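Local coordinates for ESX secretion system protein EccC (Thermomonospora curvata, PDB 4NH0), which forms part of the ESX (type VII) secretion system, which exports proteins such as EsxA and EsxB, and is a weak ATPase that might act as the translocase, at residues A[280-292]-A[513-525]. Residues are numbered along the deposited sequence; the frame is centred on the assembly and turned at random.
Sequences VPIGLDADGRPLE and EPLVRFKAAYVSG
Leu284 and Lys519 form an antiparallel hydrogen-bonded pair where strand 518-520 joins the beta-hairpin of strands 279-284 and 290-294, at one side of the mixed sheet of the first FtsK domain, a P-loop NTPase fold. Lys519 N donates to Leu284 O at 2.9 Å, in the carbonyl plane; the return bond, Leu284 N to Lys519 O, is weak at 3.3 Å. One step on, Gly283 faces Ala520 as a non-hydrogen-bonded pair with CA atoms 4.2 Å apart. The Phe518 side chain lies against residues of both hairpin strands, Ile282 and Leu291. Its CB lies 3.3 Å from Leu284 O and also meets Leu291 CD2; CG touches that same methyl, and CD2 approaches it to 3.5 Å, obliquely to the ring. Farther out, CE1 and CZ meet Ile282 CD1 (CE1 at 3.9 Å), which sits over one face, 4.2 Å from the centroid, in a CH-pi contact. Ile282 reaches there with CG1 between its backbone N and carbonyl carbon (chi1 63°) and CD1 extended beyond. With an alanine at Phe518, Ile282 CD1 would probably lose its aromatic face and Leu291 CD2 would keep only the CB contact of this residue, with a gap opened beside the two hairpin side chains. Val516 CG1 touches both Leu291 CD1 and Asp285 CB. Strand 505-510 flanks strand 518-520 on its other side, and Arg517 bonds there to Asn505. In the hairpin turn, Gly288 N donates to Asp285 OD1 at 2.8 Å, nearly along the carboxylate C-O axis, an Asx motif.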
ATOM      1  N   VAL A 280      -0.143 -54.414   0.998  1.00 55.16           N
ATOM      2  CA  VAL A 280       0.443 -54.657  -0.313  1.00 58.72           C
ATOM      3  C   VAL A 280       1.804 -55.331  -0.189  1.00 64.20           C
ATOM      4  O   VAL A 280       2.509 -55.134   0.800  1.00 57.31           O
ATOM      5  CB  VAL A 280       0.594 -53.346  -1.109  1.00 60.98           C
ATOM      6  CG1 VAL A 280      -0.770 -52.792  -1.485  1.00 61.21           C
ATOM      7  CG2 VAL A 280       1.385 -52.328  -0.307  1.00 55.34           C
ATOM      8  N   PRO A 281       2.174 -56.144  -1.189  1.00 65.97           N
ATOM      9  CA  PRO A 281       3.498 -56.770  -1.200  1.00 63.22           C
ATOM     10  C   PRO A 281       4.589 -55.773  -1.574  1.00 61.12           C
ATOM     11  O   PRO A 281       4.365 -54.910  -2.422  1.00 70.36           O
ATOM     12  CB  PRO A 281       3.359 -57.856  -2.268  1.00 58.12           C
ATOM     13  CG  PRO A 281       2.327 -57.327  -3.191  1.00 48.63           C
ATOM     14  CD  PRO A 281       1.348 -56.588  -2.325  1.00 59.82           C
ATOM     15  N   ILE A 282       5.751 -55.890  -0.944  1.00 62.32           N
ATOM     16  CA  ILE A 282       6.869 -55.002  -1.237  1.00 63.96           C
ATOM     17  C   ILE A 282       8.042 -55.778  -1.823  1.00 68.86           C
ATOM     18  O   ILE A 282       8.967 -55.190  -2.380  1.00 70.69           O
ATOM     19  CB  ILE A 282       7.339 -54.246   0.017  1.00 55.53           C
ATOM     20  CG1 ILE A 282       7.867 -55.228   1.065  1.00 63.70           C
ATOM     21  CG2 ILE A 282       6.209 -53.407   0.587  1.00 50.34           C
ATOM     22  CD1 ILE A 282       8.320 -54.567   2.347  1.00 63.91           C
ATOM     23  N   GLY A 283       7.996 -57.099  -1.696  1.00 82.58           N
ATOM     24  CA  GLY A 283       9.057 -57.949  -2.202  1.00 79.39           C
ATOM     25  C   GLY A 283       8.921 -59.390  -1.752  1.00 72.38           C
ATOM     26  O   GLY A 283       7.864 -59.805  -1.279  1.00 67.21           O
ATOM     27  N   LEU A 284      10.000 -60.152  -1.897  1.00 67.18           N
ATOM     28  CA  LEU A 284      10.005 -61.568  -1.544  1.00 60.46           C
ATOM     29  C   LEU A 284      10.948 -61.840  -0.379  1.00 63.49           C
ATOM     30  O   LEU A 284      11.961 -61.161  -0.229  1.00 71.00           O
ATOM     31  CB  LEU A 284      10.412 -62.412  -2.750  1.00 51.65           C
ATOM     32  CG  LEU A 284       9.577 -62.236  -4.017  1.00 53.17           C
ATOM     33  CD1 LEU A 284      10.282 -62.854  -5.211  1.00 54.73           C
ATOM     34  CD2 LEU A 284       8.202 -62.851  -3.834  1.00 61.57           C
ATOM     35  N   ASP A 285      10.620 -62.834   0.441  1.00 62.23           N
ATOM     36  CA  ASP A 285      11.498 -63.214   1.540  1.00 71.86           C
ATOM     37  C   ASP A 285      12.513 -64.257   1.087  1.00 71.30           C
ATOM     38  O   ASP A 285      12.734 -64.439  -0.109  1.00 72.27           O
ATOM     39  CB  ASP A 285      10.692 -63.731   2.740  1.00 63.03           C
ATOM     40  CG  ASP A 285       9.812 -64.925   2.400  1.00 73.40           C
ATOM     41  OD1 ASP A 285      10.008 -65.555   1.340  1.00 79.90           O
ATOM     42  OD2 ASP A 285       8.917 -65.241   3.211  1.00 84.18           O
ATOM     43  N   ALA A 286      13.120 -64.944   2.049  1.00 74.22           N
ATOM     44  CA  ALA A 286      14.129 -65.952   1.749  1.00 78.39           C
ATOM     45  C   ALA A 286      13.516 -67.175   1.075  1.00 73.76           C
ATOM     46  O   ALA A 286      14.051 -67.682   0.089  1.00 77.62           O
ATOM     47  CB  ALA A 286      14.857 -66.359   3.019  1.00 77.98           C
ATOM     48  N   ASP A 287      12.394 -67.642   1.610  1.00 65.38           N
ATOM     49  CA  ASP A 287      11.745 -68.846   1.103  1.00 74.76           C
ATOM     50  C   ASP A 287      11.200 -68.657  -0.308  1.00 72.63           C
ATOM     51  O   ASP A 287      11.181 -69.593  -1.105  1.00 66.21           O
ATOM     52  CB  ASP A 287      10.615 -69.275   2.041  1.00 74.36           C
ATOM     53  CG  ASP A 287      11.123 -69.744   3.388  1.00 80.78           C
ATOM     54  OD1 ASP A 287      11.243 -68.906   4.304  1.00 93.35           O
ATOM     55  OD2 ASP A 287      11.399 -70.954   3.532  1.00 96.08           O
ATOM     56  N   GLY A 288      10.758 -67.443  -0.614  1.00 69.47           N
ATOM     57  CA  GLY A 288      10.173 -67.152  -1.909  1.00 59.77           C
ATOM     58  C   GLY A 288       8.773 -66.586  -1.777  1.00 66.30           C
ATOM     59  O   GLY A 288       8.184 -66.127  -2.753  1.00 60.72           O
ATOM     60  N   ARG A 289       8.239 -66.627  -0.562  1.00 72.21           N
ATOM     61  CA  ARG A 289       6.933 -66.045  -0.281  1.00 57.45           C
ATOM     62  C   ARG A 289       7.016 -64.527  -0.298  1.00 59.58           C
ATOM     63  O   ARG A 289       7.985 -63.949   0.189  1.00 68.70           O
ATOM     64  CB  ARG A 289       6.405 -66.525   1.073  1.00 63.10           C
ATOM     65  CG  ARG A 289       5.896 -67.954   1.079  1.00 65.78           C
ATOM     66  CD  ARG A 289       5.379 -68.341   2.453  1.00 53.38           C
ATOM     67  NE  ARG A 289       4.695 -69.629   2.440  1.00 65.04           N
ATOM     68  CZ  ARG A 289       5.303 -70.799   2.597  1.00 87.87           C
ATOM     69  NH1 ARG A 289       6.615 -70.846   2.778  1.00 75.67           N
ATOM     70  NH2 ARG A 289       4.602 -71.923   2.572  1.00 76.28           N
ATOM     71  N   PRO A 290       5.996 -63.872  -0.865  1.00 52.87           N
ATOM     72  CA  PRO A 290       5.965 -62.408  -0.885  1.00 49.22           C
ATOM     73  C   PRO A 290       5.878 -61.828   0.522  1.00 54.91           C
ATOM     74  O   PRO A 290       5.261 -62.435   1.394  1.00 71.53           O
ATOM     75  CB  PRO A 290       4.700 -62.094  -1.689  1.00 50.48           C
ATOM     76  CG  PRO A 290       3.850 -63.307  -1.546  1.00 44.33           C
ATOM     77  CD  PRO A 290       4.804 -64.459  -1.498  1.00 55.07           C
ATOM     78  N   LEU A 291       6.498 -60.675   0.739  1.00 53.71           N
ATOM     79  CA  LEU A 291       6.415 -60.010   2.031  1.00 59.88           C
ATOM     80  C   LEU A 291       5.458 -58.831   1.953  1.00 69.86           C
ATOM     81  O   LEU A 291       5.695 -57.877   1.212  1.00 76.00           O
ATOM     82  CB  LEU A 291       7.793 -59.542   2.500  1.00 63.04           C
ATOM     83  CG  LEU A 291       7.796 -58.866   3.872  1.00 60.72           C
ATOM     84  CD1 LEU A 291       7.260 -59.814   4.934  1.00 70.12           C
ATOM     85  CD2 LEU A 291       9.184 -58.385   4.238  1.00 56.04           C
ATOM     86  N   GLU A 292       4.377 -58.901   2.719  1.00 75.86           N
ATOM     87  CA  GLU A 292       3.353 -57.868   2.684  1.00 65.02           C
ATOM     88  C   GLU A 292       3.516 -56.863   3.814  1.00 68.84           C
ATOM     89  O   GLU A 292       3.955 -57.208   4.910  1.00 53.88           O
ATOM     90  CB  GLU A 292       1.961 -58.497   2.749  1.00 69.81           C
ATOM     91  CG  GLU A 292       1.578 -59.288   1.512  1.00 78.77           C
ATOM     92  CD  GLU A 292       0.180 -59.859   1.602  1.00 86.92           C
ATOM     93  OE1 GLU A 292      -0.184 -60.374   2.679  1.00 75.81           O
ATOM     94  OE2 GLU A 292      -0.558 -59.790   0.596  1.00 77.95           O
ATOM     95  N   GLU A 513       7.875 -60.146  16.973  1.00118.62           N
ATOM     96  CA  GLU A 513       8.001 -61.187  15.961  1.00109.90           C
ATOM     97  C   GLU A 513       9.295 -61.028  15.151  1.00101.93           C
ATOM     98  O   GLU A 513       9.678 -59.910  14.807  1.00 99.08           O
ATOM     99  CB  GLU A 513       6.774 -61.187  15.029  1.00104.05           C
ATOM    100  CG  GLU A 513       5.396 -61.465  15.696  1.00110.12           C
ATOM    101  CD  GLU A 513       4.952 -60.440  16.743  1.00133.83           C
ATOM    102  OE1 GLU A 513       5.659 -59.436  16.952  1.00149.17           O
ATOM    103  OE2 GLU A 513       3.889 -60.654  17.370  1.00134.83           O
ATOM    104  N   PRO A 514       9.964 -62.156  14.840  1.00 99.62           N
ATOM    105  CA  PRO A 514      11.312 -62.197  14.248  1.00 96.14           C
ATOM    106  C   PRO A 514      11.506 -61.305  13.025  1.00 91.54           C
ATOM    107  O   PRO A 514      10.542 -60.996  12.328  1.00 89.89           O
ATOM    108  CB  PRO A 514      11.471 -63.669  13.852  1.00 99.05           C
ATOM    109  CG  PRO A 514      10.591 -64.401  14.787  1.00 79.23           C
ATOM    110  CD  PRO A 514       9.407 -63.510  15.012  1.00 85.99           C
ATOM    111  N   LEU A 515      12.748 -60.897  12.781  1.00 86.92           N
ATOM    112  CA  LEU A 515      13.083 -60.156  11.572  1.00 81.90           C
ATOM    113  C   LEU A 515      12.761 -60.992  10.348  1.00 79.28           C
ATOM    114  O   LEU A 515      12.793 -62.221  10.398  1.00 87.25           O
ATOM    115  CB  LEU A 515      14.562 -59.761  11.544  1.00 80.16           C
ATOM    116  CG  LEU A 515      15.077 -58.680  12.493  1.00 86.44           C
ATOM    117  CD1 LEU A 515      15.572 -59.288  13.798  1.00102.19           C
ATOM    118  CD2 LEU A 515      16.168 -57.858  11.826  1.00 84.34           C
ATOM    119  N   VAL A 516      12.443 -60.323   9.249  1.00 64.73           N
ATOM    120  CA  VAL A 516      12.224 -61.007   7.985  1.00 70.03           C
ATOM    121  C   VAL A 516      13.021 -60.315   6.891  1.00 68.66           C
ATOM    122  O   VAL A 516      12.610 -59.273   6.383  1.00 75.43           O
ATOM    123  CB  VAL A 516      10.733 -61.038   7.595  1.00 60.68           C
ATOM    124  CG1 VAL A 516      10.549 -61.769   6.276  1.00 73.89           C
ATOM    125  CG2 VAL A 516       9.906 -61.695   8.687  1.00 66.15           C
ATOM    126  N   ARG A 517      14.170 -60.882   6.541  1.00 65.23           N
ATOM    127  CA  ARG A 517      14.959 -60.331   5.451  1.00 70.24           C
ATOM    128  C   ARG A 517      14.224 -60.535   4.140  1.00 70.82           C
ATOM    129  O   ARG A 517      13.714 -61.621   3.864  1.00 67.50           O
ATOM    130  CB  ARG A 517      16.348 -60.967   5.376  1.00 75.38           C
ATOM    131  CG  ARG A 517      17.103 -60.575   4.112  1.00 78.42           C
ATOM    132  CD  ARG A 517      18.588 -60.870   4.191  1.00 83.81           C
ATOM    133  NE  ARG A 517      19.247 -60.570   2.923  1.00 95.07           N
ATOM    134  CZ  ARG A 517      20.557 -60.664   2.717  1.00111.23           C
ATOM    135  NH1 ARG A 517      21.359 -61.049   3.699  1.00102.29           N
ATOM    136  NH2 ARG A 517      21.064 -60.369   1.528  1.00113.16           N
ATOM    137  N   PHE A 518      14.166 -59.481   3.337  1.00 72.45           N
ATOM    138  CA  PHE A 518      13.476 -59.539   2.062  1.00 64.66           C
ATOM    139  C   PHE A 518      14.284 -58.863   0.974  1.00 64.94           C
ATOM    140  O   PHE A 518      15.393 -58.386   1.212  1.00 67.67           O
ATOM    141  CB  PHE A 518      12.102 -58.879   2.163  1.00 65.57           C
ATOM    142  CG  PHE A 518      12.159 -57.394   2.395  1.00 76.65           C
ATOM    143  CD1 PHE A 518      12.050 -56.507   1.337  1.00 72.08           C
ATOM    144  CD2 PHE A 518      12.320 -56.886   3.672  1.00 65.07           C
ATOM    145  CE1 PHE A 518      12.103 -55.146   1.549  1.00 57.47           C
ATOM    146  CE2 PHE A 518      12.371 -55.525   3.890  1.00 58.09           C
ATOM    147  CZ  PHE A 518      12.263 -54.653   2.827  1.00 71.72           C
ATOM    148  N   LYS A 519      13.714 -58.821  -0.222  1.00 59.48           N
ATOM    149  CA  LYS A 519      14.307 -58.063  -1.306  1.00 72.29           C
ATOM    150  C   LYS A 519      13.219 -57.338  -2.082  1.00 81.42           C
ATOM    151  O   LYS A 519      12.347 -57.965  -2.683  1.00 73.51           O
ATOM    152  CB  LYS A 519      15.114 -58.970  -2.228  1.00 70.21           C
ATOM    153  CG  LYS A 519      16.117 -58.190  -3.024  1.00 89.99           C
ATOM    154  CD  LYS A 519      17.093 -59.058  -3.766  1.00115.64           C
ATOM    155  CE  LYS A 519      18.122 -58.166  -4.412  1.00115.30           C
ATOM    156  NZ  LYS A 519      17.470 -56.924  -4.907  1.00112.12           N
ATOM    157  N   ALA A 520      13.276 -56.011  -2.059  1.00 70.62           N
ATOM    158  CA  ALA A 520      12.218 -55.184  -2.626  1.00 68.52           C
ATOM    159  C   ALA A 520      12.074 -55.362  -4.132  1.00 68.94           C
ATOM    160  O   ALA A 520      13.050 -55.606  -4.839  1.00 79.27           O
ATOM    161  CB  ALA A 520      12.470 -53.722  -2.297  1.00 72.92           C
ATOM    162  N   ALA A 521      10.841 -55.241  -4.610  1.00 67.92           N
ATOM    163  CA  ALA A 521      10.564 -55.262  -6.038  1.00 71.86           C
ATOM    164  C   ALA A 521      10.867 -53.896  -6.635  1.00 81.88           C
ATOM    165  O   ALA A 521      11.053 -52.924  -5.905  1.00 84.41           O
ATOM    166  CB  ALA A 521       9.119 -55.652  -6.297  1.00 72.35           C
ATOM    167  N   TYR A 522      10.918 -53.819  -7.960  1.00 87.33           N
ATOM    168  CA  TYR A 522      11.195 -52.552  -8.623  1.00 89.15           C
ATOM    169  C   TYR A 522      10.049 -52.139  -9.538  1.00 85.42           C
ATOM    170  O   TYR A 522       9.239 -52.968  -9.950  1.00 83.45           O
ATOM    171  CB  TYR A 522      12.502 -52.630  -9.416  1.00100.33           C
ATOM    172  CG  TYR A 522      12.498 -53.632 -10.549  1.00119.08           C
ATOM    173  CD1 TYR A 522      12.106 -53.261 -11.830  1.00115.10           C
ATOM    174  CD2 TYR A 522      12.899 -54.945 -10.343  1.00130.27           C
ATOM    175  CE1 TYR A 522      12.104 -54.169 -12.869  1.00111.46           C
ATOM    176  CE2 TYR A 522      12.900 -55.863 -11.377  1.00137.52           C
ATOM    177  CZ  TYR A 522      12.503 -55.468 -12.638  1.00124.39           C
ATOM    178  OH  TYR A 522      12.503 -56.377 -13.671  1.00122.30           O
ATOM    179  N   VAL A 523       9.989 -50.848  -9.849  1.00 95.64           N
ATOM    180  CA  VAL A 523       8.955 -50.307 -10.720  1.00 91.65           C
ATOM    181  C   VAL A 523       9.560 -49.384 -11.771  1.00 91.93           C
ATOM    182  O   VAL A 523       8.863 -48.896 -12.659  1.00 91.80           O
ATOM    183  CB  VAL A 523       7.890 -49.530  -9.922  1.00 84.44           C
ATOM    184  CG1 VAL A 523       7.077 -50.476  -9.057  1.00 72.94           C
ATOM    185  CG2 VAL A 523       8.546 -48.454  -9.074  1.00 81.87           C
ATOM    186  N   SER A 524      10.865 -49.152 -11.662  1.00 88.89           N
ATOM    187  CA  SER A 524      11.558 -48.232 -12.556  1.00 95.72           C
ATOM    188  C   SER A 524      12.249 -48.964 -13.701  1.00 97.06           C
ATOM    189  O   SER A 524      13.219 -48.464 -14.271  1.00 94.63           O
ATOM    190  CB  SER A 524      12.577 -47.403 -11.774  1.00 96.18           C
ATOM    191  OG  SER A 524      11.949 -46.679 -10.731  1.00 86.45           O
ATOM    192  N   GLY A 525      11.747 -50.148 -14.034  1.00100.86           N
ATOM    193  CA  GLY A 525      12.302 -50.930 -15.124  1.00102.10           C
ATOM    194  C   GLY A 525      11.255 -51.280 -16.162  1.00117.38           C
ATOM    195  O   GLY A 525      10.089 -50.921 -16.014  1.00127.62           O
TER